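Local atomic coordinates of paraflagellar rod component (Trypanosoma brucei, PDB entry 2Q0X), a protein that is of unknown function but adopts the alpha/beta hydrolase fold and is probably a component of the paraflagellar rod. Residues Arg160-Glu174 and Met179-Ala193. Residues are numbered along the deposited sequence; the frame is centred on the assembly and turned at random.
Sequences RKEHVEKLMAEGRGE and MLKHYDIPITPARLA
With CG anti to the backbone N (chi1 -174°), H163 sets its imidazole against that of H182, whose own CG lies anti to its carbonyl carbon (chi1 -73°). The rings meet obliquely: H182 ND1 sits over the centre of the H163 ring, 3.2 Å from H163 CG, while H163 CB rests over a face of the H182 ring. A hydrogen bond from NE2 to A178 O fixes the turn of the H163 ring, and the sulfur of M179 lies at its edge. A flexible, unbranched methionine suits this spot, because its bent chain also lets SD reach V164 CG2 and CE reach R160 CG. R160 NE gives a weak hydrogen bond to H182 O (3.3 Å). Its guanidinium stands nearly perpendicular to the Y183 ring, with NE at the ring edge.

Branched aliphatic side chains of the long helix meet compact residues of the short one. V164 packs CG1 against A193 CB (3.5 Å) and CG2 against L192 CB; L167 CD1 presses on P189 CG (3.4 Å). Proline fits the first turn, which needs no N-H there. T188 OG1, at the N-cap, accepts a weak bond from R191 N and is also hydrogen-bonded to Q47 NE2. A190 N bonds to G173 O (2.9 Å) on a lone pair, and side-chain-free G173 lets A190 and M168 SD crowd in.

Helix 154-170 ends in a Schellman motif at G171; the axes of 160-170 and 189-193 cross at -119°. The helices between strands 135-143 and 227-232 fall where many alpha/beta hydrolases carry their cap, and this pair is probably part of such an insertion; R191 ties it to D90 of helix 87-104.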
loop_
_atom_site.group_PDB
_atom_site.type_symbol
_atom_site.label_atom_id
_atom_site.label_comp_id
_atom_site.label_asym_id
_atom_site.label_seq_id
_atom_site.Cartn_x
_atom_site.Cartn_y
_atom_site.Cartn_z
ATOM N N ARG A 160 11.650 1.123 -25.160
ATOM C CA ARG A 160 10.781 0.946 -23.989
ATOM C C ARG A 160 9.361 0.556 -24.401
ATOM O O ARG A 160 8.733 -0.276 -23.748
ATOM C CB ARG A 160 10.724 2.236 -23.160
ATOM C CG ARG A 160 9.895 2.132 -21.892
ATOM C CD ARG A 160 9.432 3.475 -21.366
ATOM N NE ARG A 160 10.465 4.509 -21.429
ATOM C CZ ARG A 160 10.407 5.612 -22.170
ATOM N NH1 ARG A 160 9.367 5.868 -22.956
ATOM N NH2 ARG A 160 11.400 6.490 -22.131
ATOM N N LYS A 161 8.849 1.189 -25.457
ATOM C CA LYS A 161 7.493 0.909 -25.956
ATOM C C LYS A 161 7.376 -0.558 -26.364
ATOM O O LYS A 161 6.399 -1.230 -26.032
ATOM C CB LYS A 161 7.158 1.808 -27.158
ATOM C CG LYS A 161 5.779 1.561 -27.794
ATOM C CD LYS A 161 5.378 2.707 -28.742
ATOM C CE LYS A 161 3.991 2.494 -29.388
ATOM N NZ LYS A 161 3.959 1.466 -30.479
ATOM N N GLU A 162 8.390 -1.030 -27.082
ATOM C CA GLU A 162 8.457 -2.408 -27.560
ATOM C C GLU A 162 8.595 -3.378 -26.398
ATOM O O GLU A 162 7.871 -4.369 -26.326
ATOM C CB GLU A 162 9.640 -2.564 -28.522
ATOM C CG GLU A 162 9.755 -3.914 -29.200
ATOM C CD GLU A 162 10.930 -3.967 -30.157
ATOM O OE1 GLU A 162 11.563 -2.904 -30.372
ATOM O OE2 GLU A 162 11.222 -5.057 -30.701
ATOM N N HIS A 163 9.518 -3.069 -25.486
ATOM C CA HIS A 163 9.792 -3.905 -24.309
ATOM C C HIS A 163 8.533 -4.142 -23.476
ATOM O O HIS A 163 8.333 -5.243 -22.958
ATOM C CB HIS A 163 10.888 -3.260 -23.447
ATOM C CG HIS A 163 11.340 -4.109 -22.296
ATOM N ND1 HIS A 163 12.234 -5.148 -22.442
ATOM C CD2 HIS A 163 11.029 -4.066 -20.977
ATOM C CE1 HIS A 163 12.452 -5.711 -21.269
ATOM N NE2 HIS A 163 11.735 -5.074 -20.361
ATOM N N VAL A 164 7.699 -3.107 -23.354
ATOM C CA VAL A 164 6.434 -3.181 -22.623
ATOM C C VAL A 164 5.412 -4.078 -23.334
ATOM O O VAL A 164 4.714 -4.858 -22.690
ATOM C CB VAL A 164 5.828 -1.760 -22.396
ATOM C CG1 VAL A 164 4.395 -1.839 -21.891
ATOM C CG2 VAL A 164 6.685 -0.965 -21.426
ATOM N N GLU A 165 5.320 -3.945 -24.657
ATOM C CA GLU A 165 4.467 -4.813 -25.490
ATOM C C GLU A 165 4.790 -6.293 -25.306
ATOM O O GLU A 165 3.882 -7.130 -25.249
ATOM C CB GLU A 165 4.626 -4.462 -26.971
ATOM C CG GLU A 165 3.987 -3.158 -27.371
ATOM C CD GLU A 165 4.360 -2.723 -28.783
ATOM O OE1 GLU A 165 4.777 -3.577 -29.606
ATOM O OE2 GLU A 165 4.223 -1.514 -29.067
ATOM N N LYS A 166 6.088 -6.594 -25.233
ATOM C CA LYS A 166 6.578 -7.959 -25.075
ATOM C C LYS A 166 6.191 -8.530 -23.716
ATOM O O LYS A 166 5.733 -9.672 -23.638
ATOM C CB LYS A 166 8.100 -8.001 -25.244
ATOM N N LEU A 167 6.367 -7.735 -22.655
ATOM C CA LEU A 167 6.020 -8.162 -21.292
ATOM C C LEU A 167 4.515 -8.367 -21.129
ATOM O O LEU A 167 4.083 -9.316 -20.481
ATOM C CB LEU A 167 6.524 -7.167 -20.242
ATOM C CG LEU A 167 8.035 -6.995 -20.047
ATOM C CD1 LEU A 167 8.321 -5.829 -19.110
ATOM C CD2 LEU A 167 8.697 -8.253 -19.517
ATOM N N MET A 168 3.723 -7.485 -21.729
ATOM C CA MET A 168 2.259 -7.573 -21.643
ATOM C C MET A 168 1.724 -8.820 -22.323
ATOM O O MET A 168 0.714 -9.368 -21.883
ATOM C CB MET A 168 1.594 -6.335 -22.262
ATOM C CG MET A 168 1.829 -5.035 -21.490
ATOM S SD MET A 168 1.361 -5.103 -19.758
ATOM C CE MET A 168 -0.426 -5.203 -19.864
ATOM N N ALA A 169 2.403 -9.248 -23.390
ATOM C CA ALA A 169 2.055 -10.467 -24.124
ATOM C C ALA A 169 2.423 -11.726 -23.340
ATOM O O ALA A 169 1.784 -12.763 -23.491
ATOM C CB ALA A 169 2.739 -10.479 -25.480
ATOM N N GLU A 170 3.460 -11.630 -22.514
ATOM C CA GLU A 170 3.837 -12.721 -21.608
ATOM C C GLU A 170 2.974 -12.780 -20.345
ATOM O O GLU A 170 3.029 -13.759 -19.603
ATOM C CB GLU A 170 5.321 -12.607 -21.245
ATOM C CG GLU A 170 6.229 -12.742 -22.475
ATOM C CD GLU A 170 7.692 -12.458 -22.178
ATOM O OE1 GLU A 170 7.967 -11.537 -21.384
ATOM O OE2 GLU A 170 8.561 -13.155 -22.749
ATOM N N GLY A 171 2.171 -11.745 -20.106
ATOM C CA GLY A 171 1.369 -11.659 -18.887
ATOM C C GLY A 171 2.181 -11.141 -17.714
ATOM O O GLY A 171 1.876 -11.444 -16.565
ATOM N N ARG A 172 3.212 -10.352 -18.012
ATOM C CA ARG A 172 4.164 -9.871 -17.016
ATOM C C ARG A 172 3.920 -8.402 -16.666
ATOM O O ARG A 172 4.829 -7.712 -16.184
ATOM C CB ARG A 172 5.598 -10.044 -17.524
ATOM C CG ARG A 172 6.070 -11.488 -17.662
ATOM C CD ARG A 172 7.456 -11.648 -17.055
ATOM N NE ARG A 172 8.537 -11.610 -18.030
ATOM C CZ ARG A 172 9.793 -11.229 -17.774
ATOM N NH1 ARG A 172 10.171 -10.819 -16.564
ATOM N NH2 ARG A 172 10.687 -11.253 -18.759
ATOM N N GLY A 173 2.685 -7.940 -16.879
ATOM C CA GLY A 173 2.295 -6.553 -16.604
ATOM C C GLY A 173 2.557 -6.018 -15.201
ATOM O O GLY A 173 2.735 -4.812 -15.031
ATOM N N GLU A 174 2.584 -6.907 -14.199
ATOM C CA GLU A 174 2.841 -6.528 -12.798
ATOM C C GLU A 174 4.334 -6.489 -12.441
ATOM O O GLU A 174 4.694 -6.132 -11.333
ATOM C CB GLU A 174 2.129 -7.500 -11.841
ATOM C CG GLU A 174 1.944 -6.973 -10.393
ATOM C CD GLU A 174 1.379 -8.020 -9.417
ATOM O OE1 GLU A 174 1.987 -9.106 -9.248
ATOM O OE2 GLU A 174 0.328 -7.743 -8.804
ATOM N N MET A 179 11.253 -3.685 -15.796
ATOM C CA MET A 179 11.365 -2.339 -16.387
ATOM C C MET A 179 12.635 -1.568 -16.012
ATOM O O MET A 179 12.752 -0.383 -16.346
ATOM C CB MET A 179 10.159 -1.477 -15.964
ATOM C CG MET A 179 8.860 -1.849 -16.599
ATOM S SD MET A 179 8.961 -1.827 -18.379
ATOM C CE MET A 179 9.885 -0.320 -18.730
ATOM N N LEU A 180 13.588 -2.208 -15.343
ATOM C CA LEU A 180 14.671 -1.447 -14.707
ATOM C C LEU A 180 15.691 -0.841 -15.684
ATOM O O LEU A 180 16.270 0.203 -15.390
ATOM C CB LEU A 180 15.386 -2.270 -13.617
ATOM C CG LEU A 180 14.926 -2.016 -12.163
ATOM C CD1 LEU A 180 13.859 -2.992 -11.756
ATOM C CD2 LEU A 180 16.094 -2.106 -11.177
ATOM N N LYS A 181 15.902 -1.461 -16.840
ATOM C CA LYS A 181 16.885 -0.933 -17.790
ATOM C C LYS A 181 16.221 0.016 -18.794
ATOM O O LYS A 181 16.881 0.862 -19.387
ATOM C CB LYS A 181 17.676 -2.080 -18.467
ATOM C CG LYS A 181 17.267 -2.439 -19.894
ATOM C CD LYS A 181 18.086 -3.601 -20.451
ATOM C CE LYS A 181 17.647 -4.968 -19.903
ATOM N NZ LYS A 181 18.561 -5.517 -18.845
ATOM N N HIS A 182 14.905 -0.095 -18.937
ATOM C CA HIS A 182 14.147 0.716 -19.884
ATOM C C HIS A 182 13.421 1.927 -19.280
ATOM O O HIS A 182 12.955 2.785 -20.019
ATOM C CB HIS A 182 13.171 -0.182 -20.652
ATOM C CG HIS A 182 13.848 -1.056 -21.663
ATOM N ND1 HIS A 182 13.955 -2.421 -21.519
ATOM C CD2 HIS A 182 14.486 -0.747 -22.818
ATOM C CE1 HIS A 182 14.608 -2.921 -22.553
ATOM N NE2 HIS A 182 14.942 -1.926 -23.357
ATOM N N TYR A 183 13.317 2.007 -17.957
ATOM C CA TYR A 183 12.780 3.212 -17.307
ATOM C C TYR A 183 13.509 3.435 -15.999
ATOM O O TYR A 183 14.132 2.511 -15.497
ATOM C CB TYR A 183 11.262 3.094 -17.070
ATOM C CG TYR A 183 10.543 4.436 -17.027
ATOM C CD1 TYR A 183 10.522 5.260 -18.136
ATOM C CD2 TYR A 183 9.916 4.874 -15.874
ATOM C CE1 TYR A 183 9.874 6.480 -18.108
ATOM C CE2 TYR A 183 9.269 6.088 -15.826
ATOM C CZ TYR A 183 9.248 6.895 -16.947
ATOM O OH TYR A 183 8.600 8.105 -16.909
ATOM N N ASP A 184 13.445 4.652 -15.459
ATOM C CA ASP A 184 14.178 4.995 -14.227
ATOM C C ASP A 184 13.340 4.892 -12.948
ATOM O O ASP A 184 13.677 4.152 -12.042
ATOM C CB ASP A 184 14.841 6.383 -14.330
ATOM C CG ASP A 184 13.931 7.446 -14.920
ATOM O OD1 ASP A 184 12.744 7.165 -15.148
ATOM O OD2 ASP A 184 14.415 8.566 -15.162
ATOM N N ILE A 185 12.251 5.649 -12.876
ATOM C CA ILE A 185 11.369 5.624 -11.724
ATOM C C ILE A 185 10.687 4.247 -11.693
ATOM O O ILE A 185 10.370 3.708 -12.755
ATOM C CB ILE A 185 10.335 6.773 -11.835
ATOM C CG1 ILE A 185 11.045 8.132 -11.694
ATOM C CG2 ILE A 185 9.211 6.615 -10.798
ATOM C CD1 ILE A 185 10.187 9.304 -12.096
ATOM N N PRO A 186 10.496 3.652 -10.492
ATOM C CA PRO A 186 9.791 2.365 -10.440
ATOM C C PRO A 186 8.363 2.395 -10.988
ATOM O O PRO A 186 7.554 3.249 -10.609
ATOM C CB PRO A 186 9.808 2.006 -8.953
ATOM C CG PRO A 186 10.908 2.794 -8.372
ATOM C CD PRO A 186 10.954 4.072 -9.155
ATOM N N ILE A 187 8.070 1.463 -11.888
ATOM C CA ILE A 187 6.817 1.464 -12.637
ATOM C C ILE A 187 6.540 0.073 -13.210
ATOM O O ILE A 187 7.474 -0.639 -13.624
ATOM C CB ILE A 187 6.859 2.524 -13.779
ATOM C CG1 ILE A 187 5.492 2.666 -14.463
ATOM C CG2 ILE A 187 7.955 2.184 -14.808
ATOM C CD1 ILE A 187 5.308 3.982 -15.212
ATOM N N THR A 188 5.268 -0.326 -13.220
ATOM C CA THR A 188 4.901 -1.620 -13.778
ATOM C C THR A 188 4.727 -1.490 -15.288
ATOM O O THR A 188 4.344 -0.429 -15.772
ATOM C CB THR A 188 3.622 -2.219 -13.129
ATOM O OG1 THR A 188 2.508 -1.340 -13.315
ATOM C CG2 THR A 188 3.828 -2.476 -11.659
ATOM N N PRO A 189 5.055 -2.554 -16.044
ATOM C CA PRO A 189 4.750 -2.531 -17.482
ATOM C C PRO A 189 3.286 -2.170 -17.782
ATOM O O PRO A 189 3.026 -1.413 -18.718
ATOM C CB PRO A 189 5.088 -3.951 -17.946
ATOM C CG PRO A 189 6.115 -4.444 -16.959
ATOM C CD PRO A 189 5.757 -3.784 -15.641
ATOM N N ALA A 190 2.358 -2.682 -16.976
ATOM C CA ALA A 190 0.939 -2.410 -17.163
ATOM C C ALA A 190 0.621 -0.926 -17.074
ATOM O O ALA A 190 -0.270 -0.455 -17.752
ATOM C CB ALA A 190 0.103 -3.186 -16.165
ATOM N N ARG A 191 1.330 -0.185 -16.231
ATOM C CA ARG A 191 1.126 1.264 -16.157
ATOM C C ARG A 191 1.669 1.990 -17.402
ATOM O O ARG A 191 1.076 2.950 -17.866
ATOM C CB ARG A 191 1.705 1.842 -14.855
ATOM C CG ARG A 191 0.776 1.652 -13.656
ATOM C CD ARG A 191 -0.448 2.588 -13.714
ATOM N NE ARG A 191 -0.076 4.010 -13.733
ATOM C CZ ARG A 191 0.208 4.745 -12.658
ATOM N NH1 ARG A 191 0.164 4.228 -11.432
ATOM N NH2 ARG A 191 0.554 6.018 -12.799
ATOM N N LEU A 192 2.760 1.492 -17.968
ATOM C CA LEU A 192 3.319 2.079 -19.181
ATOM C C LEU A 192 2.487 1.720 -20.427
ATOM O O LEU A 192 2.369 2.540 -21.361
ATOM C CB LEU A 192 4.782 1.653 -19.362
ATOM C CG LEU A 192 5.865 2.364 -18.527
ATOM C CD1 LEU A 192 7.167 1.577 -18.546
ATOM C CD2 LEU A 192 6.094 3.814 -19.042
ATOM N N ALA A 193 1.878 0.529 -20.422
ATOM C CA ALA A 193 1.217 -0.029 -21.618
ATOM C C ALA A 193 -0.064 0.689 -22.064
ATOM O O ALA A 193 -0.390 0.710 -23.248
ATOM C CB ALA A 193 0.942 -1.533 -21.427
#